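Local coordinates for protein LysR family transcriptional regulator (Vibrio vulnificus, PDB 5B7H) that probably regulates transcription as a DNA-binding LysR-family factor of the OxyR type, represented by its regulatory domain, at residues G16-G21 with L45-R50; D78-R83 with V197-S202; G86-K91 with A190-G195; L152-A157 with D176-V181. The protein carries 1 engineered substitution. All blocks are in the same frame, centred on the assembly; numbering follows the deposited sequence. Where two conformers were deposited one is given.

Contact 1: G16-G21 with L45-R50; sequences GQLKLG and LNLLLR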
loop_
_atom_site.group_PDB
_atom_site.type_symbol
_atom_site.label_atom_id
_atom_site.label_comp_id
_atom_site.label_asym_id
_atom_site.label_seq_id
_atom_site.Cartn_x
_atom_site.Cartn_y
_atom_site.Cartn_z
ATOM N N GLY A 16 24.404 2.084 -13.033
ATOM C CA GLY A 16 24.672 1.227 -11.904
ATOM C C GLY A 16 23.463 1.134 -10.995
ATOM O O GLY A 16 22.328 1.349 -11.415
ATOM N N GLN A 17 23.694 0.885 -9.725
ATOM C CA GLN A 17 22.611 0.567 -8.810
ATOM C C GLN A 17 22.458 1.676 -7.779
ATOM O O GLN A 17 23.445 2.252 -7.319
ATOM C CB GLN A 17 22.941 -0.733 -8.149
ATOM C CG GLN A 17 21.957 -1.243 -7.182
ATOM C CD GLN A 17 22.438 -2.554 -6.625
ATOM O OE1 GLN A 17 22.250 -3.607 -7.250
ATOM N NE2 GLN A 17 23.075 -2.507 -5.450
ATOM N N LEU A 18 21.205 1.984 -7.432
ATOM C CA LEU A 18 20.895 2.941 -6.385
ATOM C C LEU A 18 19.859 2.303 -5.470
ATOM O O LEU A 18 18.892 1.731 -5.982
ATOM C CB LEU A 18 20.325 4.194 -7.045
ATOM C CG LEU A 18 20.332 5.513 -6.336
ATOM C CD1 LEU A 18 21.786 5.854 -6.047
ATOM C CD2 LEU A 18 19.697 6.535 -7.270
ATOM N N LYS A 19 20.070 2.380 -4.146
ATOM C CA LYS A 19 19.093 1.975 -3.142
ATOM C C LYS A 19 18.307 3.195 -2.683
ATOM O O LYS A 19 18.852 4.091 -2.041
ATOM C CB LYS A 19 19.729 1.224 -1.956
ATOM C CG LYS A 19 20.425 -0.076 -2.415
ATOM C CD LYS A 19 21.285 -0.672 -1.333
ATOM C CE LYS A 19 21.427 -2.170 -1.470
ATOM N NZ LYS A 19 22.257 -2.681 -0.344
ATOM N N LEU A 20 17.019 3.193 -2.947
ATOM C CA LEU A 20 16.185 4.367 -2.689
ATOM C C LEU A 20 15.060 3.975 -1.744
ATOM O O LEU A 20 14.371 2.983 -1.983
ATOM C CB LEU A 20 15.608 4.928 -4.021
ATOM C CG LEU A 20 14.742 6.179 -3.880
ATOM C CD1 LEU A 20 14.920 7.032 -5.193
ATOM C CD2 LEU A 20 13.278 5.833 -3.674
ATOM N N GLY A 21 14.855 4.768 -0.697
ATOM C CA GLY A 21 13.789 4.552 0.261
ATOM C C GLY A 21 12.693 5.582 0.041
ATOM O O GLY A 21 12.961 6.724 -0.326
ATOM N N LEU A 45 20.361 2.571 -15.063
ATOM C CA LEU A 45 20.164 2.784 -13.638
ATOM C C LEU A 45 19.198 1.747 -13.089
ATOM O O LEU A 45 18.051 1.653 -13.553
ATOM C CB LEU A 45 19.610 4.178 -13.367
ATOM C CG LEU A 45 19.526 4.582 -11.894
ATOM C CD1 LEU A 45 20.895 4.520 -11.196
ATOM C CD2 LEU A 45 18.965 5.972 -11.832
ATOM N N ASN A 46 19.661 0.969 -12.113
ATOM C CA ASN A 46 18.846 -0.066 -11.483
ATOM C C ASN A 46 18.448 0.470 -10.122
ATOM O O ASN A 46 19.322 0.798 -9.312
ATOM C CB ASN A 46 19.635 -1.367 -11.315
ATOM C CG ASN A 46 19.809 -2.108 -12.622
ATOM O OD1 ASN A 46 19.340 -1.654 -13.662
ATOM N ND2 ASN A 46 20.459 -3.250 -12.578
ATOM N N LEU A 47 17.139 0.573 -9.864
ATOM C CA LEU A 47 16.645 1.194 -8.650
ATOM C C LEU A 47 16.116 0.110 -7.722
ATOM O O LEU A 47 15.039 -0.439 -7.967
ATOM C CB LEU A 47 15.561 2.212 -9.025
ATOM C CG LEU A 47 15.272 3.451 -8.226
ATOM C CD1 LEU A 47 16.542 4.259 -7.975
ATOM C CD2 LEU A 47 14.236 4.241 -9.015
ATOM N N LEU A 48 16.861 -0.203 -6.655
ATOM C CA LEU A 48 16.424 -1.101 -5.593
ATOM C C LEU A 48 15.628 -0.236 -4.630
ATOM O O LEU A 48 16.056 0.881 -4.312
ATOM C CB LEU A 48 17.629 -1.734 -4.877
ATOM C CG LEU A 48 18.429 -2.642 -5.812
ATOM C CD1 LEU A 48 19.619 -3.147 -5.047
ATOM C CD2 LEU A 48 17.582 -3.868 -6.161
ATOM N N LEU A 49 14.468 -0.699 -4.218
ATOM C CA LEU A 49 13.494 0.150 -3.542
ATOM C C LEU A 49 13.166 -0.394 -2.165
ATOM O O LEU A 49 12.991 -1.616 -1.997
ATOM C CB LEU A 49 12.178 0.288 -4.352
ATOM C CG LEU A 49 12.361 0.954 -5.712
ATOM C CD1 LEU A 49 10.997 0.900 -6.410
ATOM C CD2 LEU A 49 12.725 2.400 -5.486
ATOM N N ARG A 50 13.025 0.501 -1.188
ATOM C CA ARG A 50 12.587 0.163 0.164
ATOM C C ARG A 50 11.468 1.087 0.584
ATOM O O ARG A 50 11.594 2.312 0.448
ATOM C CB ARG A 50 13.780 0.372 1.115
ATOM C CG ARG A 50 13.410 0.434 2.581
ATOM C CD ARG A 50 13.174 -0.904 3.171
ATOM N NE ARG A 50 14.287 -1.785 2.836
ATOM C CZ ARG A 50 15.499 -1.773 3.414
ATOM N NH1 ARG A 50 15.797 -0.912 4.413
ATOM N NH2 ARG A 50 16.438 -2.628 2.971
HETATM O O HOH W 1 20.978 -4.023 -9.660
#

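Contact 2: D78-R83 with V197-S202; sequences DGMESR and VWRPSS. With SO4 (sulfate ion), chain D.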
loop_
_atom_site.group_PDB
_atom_site.type_symbol
_atom_site.label_atom_id
_atom_site.label_comp_id
_atom_site.label_asym_id
_atom_site.label_seq_id
_atom_site.Cartn_x
_atom_site.Cartn_y
_atom_site.Cartn_z
ATOM N N ASP A 78 18.167 16.481 10.726
ATOM C CA ASP A 78 19.443 17.090 11.074
ATOM C C ASP A 78 20.595 16.255 10.530
ATOM O O ASP A 78 20.628 15.028 10.684
ATOM C CB ASP A 78 19.557 17.208 12.610
ATOM C CG ASP A 78 20.853 17.929 13.073
ATOM O OD1 ASP A 78 20.768 19.084 13.537
ATOM O OD2 ASP A 78 21.960 17.328 13.019
ATOM N N GLY A 79 21.572 16.943 9.971
ATOM C CA GLY A 79 22.803 16.324 9.529
ATOM C C GLY A 79 22.733 15.752 8.121
ATOM O O GLY A 79 23.783 15.383 7.573
ATOM N N MET A 80 21.547 15.621 7.537
ATOM C CA MET A 80 21.437 15.147 6.158
ATOM C C MET A 80 21.364 16.318 5.186
ATOM O O MET A 80 21.189 17.489 5.558
ATOM C CB MET A 80 20.187 14.282 5.961
ATOM C CG MET A 80 20.038 13.098 6.929
ATOM S SD MET A 80 21.409 11.851 6.631
ATOM C CE MET A 80 22.437 12.255 8.013
ATOM N N GLU A 81 21.548 16.018 3.923
ATOM C CA GLU A 81 21.389 17.030 2.904
ATOM C C GLU A 81 20.040 16.760 2.246
ATOM O O GLU A 81 19.625 15.614 2.112
ATOM C CB GLU A 81 22.561 16.817 1.973
ATOM C CG GLU A 81 22.663 17.580 0.807
ATOM C CD GLU A 81 24.075 18.076 0.771
ATOM O OE1 GLU A 81 24.926 17.510 1.493
ATOM O OE2 GLU A 81 24.323 19.047 0.064
ATOM N N SER A 82 19.317 17.807 1.901
ATOM C CA SER A 82 18.007 17.650 1.273
ATOM C C SER A 82 17.779 18.661 0.184
ATOM O O SER A 82 18.376 19.724 0.142
ATOM C CB SER A 82 16.861 17.625 2.271
ATOM O OG SER A 82 16.646 18.906 2.769
ATOM N N ARG A 83 16.861 18.303 -0.704
ATOM C CA ARG A 83 16.461 19.157 -1.800
ATOM C C ARG A 83 14.965 18.966 -1.994
ATOM O O ARG A 83 14.538 17.850 -2.299
ATOM C CB ARG A 83 17.196 18.733 -3.081
ATOM C CG ARG A 83 16.871 19.593 -4.253
ATOM C CD ARG A 83 17.956 19.442 -5.342
ATOM N NE ARG A 83 17.453 20.015 -6.550
ATOM C CZ ARG A 83 18.103 20.016 -7.684
ATOM N NH1 ARG A 83 19.293 19.412 -7.763
ATOM N NH2 ARG A 83 17.512 20.558 -8.742
ATOM N N VAL A 197 16.571 13.233 0.093
ATOM C CA VAL A 197 17.426 13.357 1.283
ATOM C C VAL A 197 18.561 12.352 1.173
ATOM O O VAL A 197 18.322 11.174 0.880
ATOM C CB VAL A 197 16.624 13.071 2.564
ATOM C CG1 VAL A 197 17.500 13.252 3.836
ATOM C CG2 VAL A 197 15.432 14.057 2.656
ATOM N N TRP A 198 19.792 12.776 1.497
ATOM C CA TRP A 198 20.957 11.894 1.355
ATOM C C TRP A 198 22.043 12.314 2.340
ATOM O O TRP A 198 21.927 13.332 3.014
ATOM C CB TRP A 198 21.530 11.857 -0.061
ATOM C CG TRP A 198 22.046 13.167 -0.598
ATOM C CD1 TRP A 198 23.344 13.621 -0.544
ATOM C CD2 TRP A 198 21.298 14.142 -1.350
ATOM N NE1 TRP A 198 23.456 14.845 -1.235
ATOM C CE2 TRP A 198 22.202 15.172 -1.719
ATOM C CE3 TRP A 198 19.952 14.253 -1.720
ATOM C CZ2 TRP A 198 21.792 16.311 -2.461
ATOM C CZ3 TRP A 198 19.550 15.396 -2.475
ATOM C CH2 TRP A 198 20.488 16.395 -2.837
ATOM N N ARG A 199 23.129 11.537 2.394
ATOM C CA ARG A 199 24.212 11.836 3.355
ATOM C C ARG A 199 25.169 12.850 2.764
ATOM O O ARG A 199 25.586 12.707 1.608
ATOM C CB ARG A 199 25.011 10.594 3.658
ATOM C CG ARG A 199 24.179 9.516 4.377
ATOM C CD ARG A 199 25.056 8.331 4.798
ATOM N NE ARG A 199 25.681 7.659 3.670
ATOM C CZ ARG A 199 25.022 6.806 2.872
ATOM N NH1 ARG A 199 23.730 6.509 3.097
ATOM N NH2 ARG A 199 25.661 6.275 1.833
ATOM N N PRO A 200 25.569 13.870 3.528
ATOM C CA PRO A 200 26.556 14.839 2.996
ATOM C C PRO A 200 27.856 14.204 2.567
ATOM O O PRO A 200 28.541 14.759 1.690
ATOM C CB PRO A 200 26.836 15.755 4.199
ATOM C CG PRO A 200 25.681 15.595 5.135
ATOM C CD PRO A 200 25.066 14.203 4.883
ATOM N N SER A 201 28.238 13.091 3.183
ATOM C CA SER A 201 29.485 12.416 2.804
ATOM C C SER A 201 29.376 11.557 1.560
ATOM O O SER A 201 30.384 10.975 1.138
ATOM C CB SER A 201 30.064 11.554 3.958
ATOM O OG SER A 201 29.145 10.540 4.374
ATOM N N SER A 202 28.188 11.429 0.979
ATOM C CA SER A 202 28.032 10.559 -0.174
ATOM C C SER A 202 28.894 11.037 -1.338
ATOM O O SER A 202 29.078 12.232 -1.554
ATOM C CB SER A 202 26.590 10.633 -0.621
ATOM O OG SER A 202 26.414 9.890 -1.822
HETATM S S SO4 D . 28.782 6.344 -0.357
HETATM O O1 SO4 D . 29.377 7.388 -1.197
HETATM O O2 SO4 D . 28.488 6.882 0.984
HETATM O O3 SO4 D . 29.662 5.183 -0.303
HETATM O O4 SO4 D . 27.572 5.887 -1.033
#

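Contact 3: G86-K91 with A190-G195; sequences GQDPFK and AYRDIG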
loop_
_atom_site.group_PDB
_atom_site.type_symbol
_atom_site.label_atom_id
_atom_site.label_comp_id
_atom_site.label_asym_id
_atom_site.label_seq_id
_atom_site.Cartn_x
_atom_site.Cartn_y
_atom_site.Cartn_z
ATOM N N GLY A 86 9.210 19.402 -5.199
ATOM C CA GLY A 86 7.884 19.838 -5.631
ATOM C C GLY A 86 6.898 19.823 -4.480
ATOM O O GLY A 86 7.244 19.552 -3.333
ATOM N N GLN A 87 5.657 20.166 -4.812
ATOM C CA GLN A 87 4.602 20.286 -3.819
ATOM C C GLN A 87 3.464 19.371 -4.262
ATOM O O GLN A 87 3.161 19.301 -5.459
ATOM C CB GLN A 87 4.121 21.759 -3.770
ATOM C CG GLN A 87 5.145 22.737 -3.150
ATOM C CD GLN A 87 6.354 22.962 -4.050
ATOM O OE1 GLN A 87 6.209 23.325 -5.234
ATOM N NE2 GLN A 87 7.572 22.703 -3.509
ATOM N N ASP A 88 2.829 18.706 -3.303
ATOM C CA ASP A 88 1.769 17.733 -3.542
ATOM C C ASP A 88 0.554 18.257 -2.784
ATOM O O ASP A 88 0.548 18.249 -1.549
ATOM C CB ASP A 88 2.272 16.387 -2.990
ATOM C CG ASP A 88 1.317 15.187 -3.206
ATOM O OD1 ASP A 88 0.520 15.149 -4.182
ATOM O OD2 ASP A 88 1.449 14.257 -2.359
ATOM N N PRO A 89 -0.448 18.772 -3.467
ATOM C CA PRO A 89 -1.614 19.341 -2.786
ATOM C C PRO A 89 -2.381 18.318 -1.964
ATOM O O PRO A 89 -2.384 17.128 -2.278
ATOM C CB PRO A 89 -2.490 19.847 -3.939
ATOM C CG PRO A 89 -1.547 20.064 -5.033
ATOM C CD PRO A 89 -0.488 18.983 -4.914
ATOM N N PHE A 90 -3.106 18.813 -0.949
ATOM C CA PHE A 90 -4.032 17.994 -0.174
ATOM C C PHE A 90 -5.456 18.260 -0.640
ATOM O O PHE A 90 -5.821 19.402 -0.986
ATOM C CB PHE A 90 -3.962 18.352 1.311
ATOM C CG PHE A 90 -2.742 17.821 2.008
ATOM C CD1 PHE A 90 -1.851 18.653 2.609
ATOM C CD2 PHE A 90 -2.503 16.461 2.054
ATOM C CE1 PHE A 90 -0.712 18.146 3.258
ATOM C CE2 PHE A 90 -1.361 15.971 2.708
ATOM C CZ PHE A 90 -0.485 16.824 3.312
ATOM N N LYS A 91 -6.260 17.212 -0.637
ATOM C CA LYS A 91 -7.697 17.358 -0.799
ATOM C C LYS A 91 -8.370 16.643 0.357
ATOM O O LYS A 91 -7.745 15.903 1.113
ATOM C CB LYS A 91 -8.150 16.689 -2.092
ATOM C CG LYS A 91 -7.568 17.343 -3.362
ATOM C CD LYS A 91 -8.185 18.699 -3.550
ATOM C CE LYS A 91 -8.034 19.124 -5.004
ATOM N NZ LYS A 91 -6.646 19.456 -5.251
ATOM N N ALA A 190 -3.467 24.121 0.427
ATOM C CA ALA A 190 -2.586 23.420 1.336
ATOM C C ALA A 190 -1.935 22.253 0.606
ATOM O O ALA A 190 -2.506 21.681 -0.325
ATOM C CB ALA A 190 -3.375 22.833 2.455
ATOM N N TYR A 191 -0.736 21.902 1.051
ATOM C CA TYR A 191 0.081 20.953 0.301
ATOM C C TYR A 191 1.175 20.454 1.227
ATOM O O TYR A 191 1.399 21.012 2.308
ATOM C CB TYR A 191 0.675 21.654 -0.934
ATOM C CG TYR A 191 1.668 22.779 -0.596
ATOM C CD1 TYR A 191 1.233 24.097 -0.532
ATOM C CD2 TYR A 191 3.013 22.521 -0.318
ATOM C CE1 TYR A 191 2.121 25.117 -0.202
ATOM C CE2 TYR A 191 3.924 23.557 0.015
ATOM C CZ TYR A 191 3.453 24.842 0.061
ATOM O OH TYR A 191 4.335 25.861 0.379
ATOM N N ARG A 192 1.912 19.438 0.752
ATOM C CA ARG A 192 3.141 18.978 1.408
ATOM C C ARG A 192 4.291 19.113 0.412
ATOM O O ARG A 192 4.126 18.897 -0.793
ATOM C CB ARG A 192 3.063 17.521 1.961
ATOM C CG ARG A 192 2.715 16.506 0.868
ATOM C CD ARG A 192 2.654 15.120 1.474
ATOM N NE ARG A 192 2.316 14.190 0.413
ATOM C CZ ARG A 192 2.357 12.863 0.535
ATOM N NH1 ARG A 192 2.728 12.292 1.677
ATOM N NH2 ARG A 192 2.044 12.092 -0.502
ATOM N N ASP A 193 5.462 19.502 0.901
ATOM C CA ASP A 193 6.676 19.459 0.093
ATOM C C ASP A 193 7.156 18.018 -0.048
ATOM O O ASP A 193 7.016 17.194 0.861
ATOM C CB ASP A 193 7.797 20.244 0.772
ATOM C CG ASP A 193 7.706 21.731 0.578
ATOM O OD1 ASP A 193 7.136 22.241 -0.428
ATOM O OD2 ASP A 193 8.263 22.453 1.463
ATOM N N ILE A 194 7.708 17.700 -1.209
ATOM C CA ILE A 194 8.337 16.421 -1.454
ATOM C C ILE A 194 9.817 16.712 -1.663
ATOM O O ILE A 194 10.182 17.650 -2.393
ATOM C CB ILE A 194 7.746 15.799 -2.739
ATOM C CG1 ILE A 194 6.209 15.712 -2.650
ATOM C CG2 ILE A 194 8.416 14.405 -3.010
ATOM C CD1 ILE A 194 5.718 14.894 -1.538
ATOM N N GLY A 195 10.675 15.887 -1.068
ATOM C CA GLY A 195 12.086 16.138 -1.267
ATOM C C GLY A 195 12.915 14.877 -1.293
ATOM O O GLY A 195 12.457 13.804 -0.926
HETATM O O HOH W 2 -5.264 22.190 -1.375
#

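Contact 4: L152-A157 with D176-V181; sequences LVQMVA and DNQNLV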
loop_
_atom_site.group_PDB
_atom_site.type_symbol
_atom_site.label_atom_id
_atom_site.label_comp_id
_atom_site.label_asym_id
_atom_site.label_seq_id
_atom_site.Cartn_x
_atom_site.Cartn_y
_atom_site.Cartn_z
ATOM N N LEU A 152 -7.682 3.711 5.230
ATOM C CA LEU A 152 -8.287 4.986 5.586
ATOM C C LEU A 152 -9.345 5.391 4.566
ATOM O O LEU A 152 -10.488 5.762 4.925
ATOM C CB LEU A 152 -7.181 6.037 5.661
ATOM C CG LEU A 152 -7.566 7.490 5.923
ATOM C CD1 LEU A 152 -8.339 7.609 7.211
ATOM C CD2 LEU A 152 -6.254 8.319 5.942
ATOM N N VAL A 153 -8.988 5.345 3.282
ATOM C CA VAL A 153 -9.930 5.738 2.243
ATOM C C VAL A 153 -11.122 4.787 2.206
ATOM O O VAL A 153 -12.273 5.218 1.983
ATOM C CB VAL A 153 -9.178 5.763 0.906
ATOM C CG1 VAL A 153 -10.204 5.803 -0.264
ATOM C CG2 VAL A 153 -8.217 6.982 0.911
ATOM N N GLN A 154 -10.892 3.491 2.460
ATOM C CA GLN A 154 -12.009 2.548 2.495
ATOM C C GLN A 154 -12.982 2.872 3.628
ATOM O O GLN A 154 -14.194 2.738 3.450
ATOM C CB GLN A 154 -11.511 1.110 2.630
ATOM C CG GLN A 154 -10.805 0.616 1.350
ATOM C CD GLN A 154 -9.755 -0.453 1.598
ATOM O OE1 GLN A 154 -9.463 -0.811 2.759
ATOM N NE2 GLN A 154 -9.126 -0.896 0.526
ATOM N N MET A 155 -12.490 3.285 4.795
ATOM C CA MET A 155 -13.420 3.692 5.859
ATOM C C MET A 155 -14.233 4.919 5.454
ATOM O O MET A 155 -15.438 4.995 5.738
ATOM C CB MET A 155 -12.703 3.964 7.179
ATOM C CG MET A 155 -12.179 2.686 7.813
ATOM S SD MET A 155 -11.494 2.913 9.454
ATOM C CE MET A 155 -9.932 3.715 9.089
ATOM N N VAL A 156 -13.604 5.876 4.760
ATOM C CA VAL A 156 -14.364 7.019 4.255
ATOM C C VAL A 156 -15.384 6.534 3.239
ATOM O O VAL A 156 -16.538 6.988 3.229
ATOM C CB VAL A 156 -13.388 8.066 3.679
ATOM C CG1 VAL A 156 -14.172 9.189 2.946
ATOM C CG2 VAL A 156 -12.550 8.684 4.817
ATOM N N ALA A 157 -14.968 5.612 2.347
ATOM C CA ALA A 157 -15.910 5.051 1.364
ATOM C C ALA A 157 -17.076 4.315 2.007
ATOM O O ALA A 157 -18.156 4.215 1.422
ATOM C CB ALA A 157 -15.199 4.162 0.353
ATOM N N ASP A 176 -10.661 5.217 -7.402
ATOM C CA ASP A 176 -11.475 4.574 -8.451
ATOM C C ASP A 176 -12.439 3.544 -7.864
ATOM O O ASP A 176 -12.092 2.712 -6.986
ATOM C CB ASP A 176 -10.578 3.831 -9.425
ATOM C CG ASP A 176 -9.929 4.748 -10.447
ATOM O OD1 ASP A 176 -10.320 5.940 -10.567
ATOM O OD2 ASP A 176 -9.013 4.238 -11.151
ATOM N N ASN A 177 -13.675 3.613 -8.346
ATOM C CA ASN A 177 -14.709 2.639 -8.009
ATOM C C ASN A 177 -15.113 2.650 -6.527
ATOM O O ASN A 177 -15.851 1.749 -6.087
ATOM C CB ASN A 177 -14.355 1.218 -8.508
ATOM C CG ASN A 177 -14.288 1.166 -9.972
ATOM O OD1 ASN A 177 -15.185 1.671 -10.616
ATOM N ND2 ASN A 177 -13.253 0.539 -10.525
ATOM N N GLN A 178 -14.766 3.694 -5.782
ATOM C CA GLN A 178 -15.170 3.776 -4.374
ATOM C C GLN A 178 -16.237 4.810 -4.116
ATOM O O GLN A 178 -16.603 5.021 -2.962
ATOM C CB GLN A 178 -13.946 4.041 -3.477
ATOM C CG GLN A 178 -12.878 2.951 -3.699
ATOM C CD GLN A 178 -11.985 2.806 -2.492
ATOM O OE1 GLN A 178 -12.443 2.338 -1.464
ATOM N NE2 GLN A 178 -10.714 3.234 -2.607
ATOM N N ASN A 179 -16.749 5.453 -5.172
ATOM C CA ASN A 179 -17.881 6.390 -5.104
ATOM C C ASN A 179 -17.629 7.550 -4.130
ATOM O O ASN A 179 -18.505 7.897 -3.337
ATOM C CB ASN A 179 -19.180 5.635 -4.780
ATOM C CG ASN A 179 -20.391 6.330 -5.307
ATOM O OD1 ASN A 179 -20.269 7.305 -6.040
ATOM N ND2 ASN A 179 -21.566 5.866 -4.929
ATOM N N LEU A 180 -16.449 8.188 -4.231
ATOM C CA LEU A 180 -16.029 9.282 -3.363
ATOM C C LEU A 180 -16.111 10.607 -4.108
ATOM O O LEU A 180 -16.168 10.668 -5.350
ATOM C CB LEU A 180 -14.584 9.083 -2.892
ATOM C CG LEU A 180 -14.444 7.765 -2.110
ATOM C CD1 LEU A 180 -12.994 7.431 -1.928
ATOM C CD2 LEU A 180 -15.138 7.912 -0.781
ATOM N N VAL A 181 -16.188 11.681 -3.323
ATOM C CA VAL A 181 -16.214 13.056 -3.823
ATOM C C VAL A 181 -14.984 13.757 -3.284
ATOM O O VAL A 181 -14.682 13.649 -2.089
ATOM C CB VAL A 181 -17.480 13.790 -3.357
ATOM C CG1 VAL A 181 -17.431 15.239 -3.842
ATOM C CG2 VAL A 181 -18.718 13.075 -3.950
HETATM O O HOH W 3 -18.689 5.210 -1.087
#

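Contact 1: G16-G21 with L45-R50
G16-G21 and L45-R50 run as parallel strands, G16 level with L45 and G21 with R50, their axes 4.7 Å apart at closest and 26° from alignment. Five backbone hydrogen bonds join them, the straightest from N46 N to G16 O at 2.8 Å. Each carbonyl that accepts one also lies close to a CA-H of the partner strand. The pair illustrates how a parallel sheet sorts its residues, with L18, L20, L45, L47 and L49 on one face and Q17, K19, N46, L48 and R50 on the other. On the leucine face the side chains lie alongside one another and point the same way. L47 CD1 sits 3.9 Å from L18 CB and also touches L20 CB, while L20 CD2 and L49 CD2 meet at 3.9 Å. L48 is the greasy exception on the polar face. Its CG stands anti to the carbonyl carbon (chi1 -65°), a setting that carries CD1 squarely over the flat side of the Q17 amide, 3.3 Å from Q17 CD. The extended Q17 chain then places OE1 where a water donates to it over 2.8 Å, and the same water accepts from N46 ND2. K19 CG lies beside L48 CB before its amine leads away. Strand 45-51 is the outermost in this chain, and strand 68-73 flanks 16-22 on its other side. L31, L34 and I38 of helix 27-41, the connection of this beta-alpha-beta unit, cover L20, L47 and L49, whereas F208 and L211 of helix 205-217 pack on L18.

Contact 2: D78-R83 with V197-S202
E81 and W198 form the antiparallel hydrogen-bonded pair at the end of two long strands, and the contact shows how an aromatic ring can reinforce backbone pairing. Two backbone bonds close it: E81 N donates to W198 O and W198 N to E81 O, both at 2.9 Å. The next pair, S82 with V197, is non-hydrogen-bonded.

Contacts with the indole come next. W198 CG lies between the backbone N and the carbonyl carbon (chi1 62°), which swings the ring across to E81. There E81 CB makes a CH-pi contact, 4.0 Å from the centroid of the W198 five-membered ring, and E81 CG lies over the same face nearer the rim. The carboxylate follows, its plane 9° from that of the ring. R83 CB lies 4.0 Å from W198 CH2, on the six-membered ring.

Apolar packing adds M80 and V197, which cross at about a right angle, M80 CB meeting V197 CG1 at 3.6 Å, with L61 of helix 54-62 on both. P200 touches oxygen atoms: its CG lies 3.1 Å from G79 O, its CA near E81 OE1.

The two arginines find their polar partners outside the pair. R83 makes a salt bridge with E213 and a hydrogen bond to N209, and R199 NH1 donates to the carbonyls of L61 and L66. R199 NH2 also donates, at 170°, to sulfate O2, an ion probably from the crystallisation liquor that S203 N binds too. Such chemistry implies that backbone bonds, the E81 chain over an indole face and M80-V197 packing join these strand ends; no charge pair spans the contact.

Contact 3: G86-K91 with A190-G195
D88 OD2 is gripped by two nitrogens of R192, NE and NH2, each at 2.9 Å. The approach is side-on: NE comes from the anti side of the carboxylate, while NH2 lies nearly in line with the C-O bond. Both bonds lie in the guanidinium plane, which is turned 34° from the carboxylate. R192 CG lies between the backbone N and the carbonyl carbon (chi1 57°), and the chain runs extended from there to NE, bringing it alongside D88. The remaining polar atoms are also held, D88 OD1 by M168 N and R192 NH1 by T25, so the buried ion pair is fixed from several directions. F90 crosses the arginine stem at about a right angle, its CZ 3.9 Å from R192 CB, and I194 packs on D88 CB.

On the opposite face, Q87 NE2 donates over 3.1 Å to D193 OD1 from above the carboxylate plane, 38° out. Q87 CG rests 3.5 Å from Y191 CE2. Between the two faces the backbones form an antiparallel pair, with D88 N to R192 O at 2.8 Å the shortest bond.

Strands 81-95 and 180-198 are thus joined near the centre of the molecule, as in the two-lobed periplasmic-binding-protein-like fold of LysR regulatory domains, where two such strands pass between the lobes. Another sulfate, probably from the crystallisation liquor, lies about 5 Å from the R192 side chain and may mark a pocket.

Contact 4: L152-A157 with D176-V181
V153 and A157 of helix 149-157 face L180 and Q178: a helix packed against the start of strand 180-198 and the loop before it, in an alpha/beta lobe of the LysR regulatory domain. Apolar contacts come first. V153 CG1 meets L180 CD1 at 3.6 Å, the two side chains crossing obliquely. L180 has its CG anti to the carbonyl carbon (chi1 -60°), and from there its other methyl, CD2, reaches A157 CA at 3.7 Å. V156 crosses L180 at about a right angle and touches the same CD2 with CG1. One leucine thus touches V153 and, about one turn on, V156 and A157 with its two methyls. V153 also packs on I165, and V156 on T163 and V93, of neighbouring strands.

Polar groups meet apolar ones next. Q178 lays its amide across V153, NE2 lying 3.5 Å from V153 CG1 while it donates to L174 O, which fixes the rotation of the group. OE1 of Q178 then rests 3.7 Å from Q154 CG, and the two amides stand 60° apart. Q154 uses its own amide on A27 O of the second subunit, so the helix that holds the loop is also part of the dimer interface. A157 CB sits 3.7 Å from Q178 O. No direct hydrogen bond spans the two segments, and water takes that role. A single water donates to A157 O, which also accepts from N39 ND2 of the second subunit, and to Q178 O, at 2.8 Å from each.

Along the chain, contact 1 closes first; contact 4 lies within the span of contact 3, and that within the span of contact 2. Strands 81-95 and 180-198 pair at contacts 2 and 3, and 180-198 also enters contact 4. All four reach one mixed sheet. Contact 3 lies near the middle, its centre about 21 Å from those of contacts 2 and 4, whereas contacts 1 and 4, with centres about 32 Å apart, lie on opposite sides of the chain's centre. Both touch the second subunit: M155 of contact 4 packs on L47 of the other copy, and L49 of contact 1 on its Q154. The dimer brings one lobe of each subunit against the opposite lobe of the other.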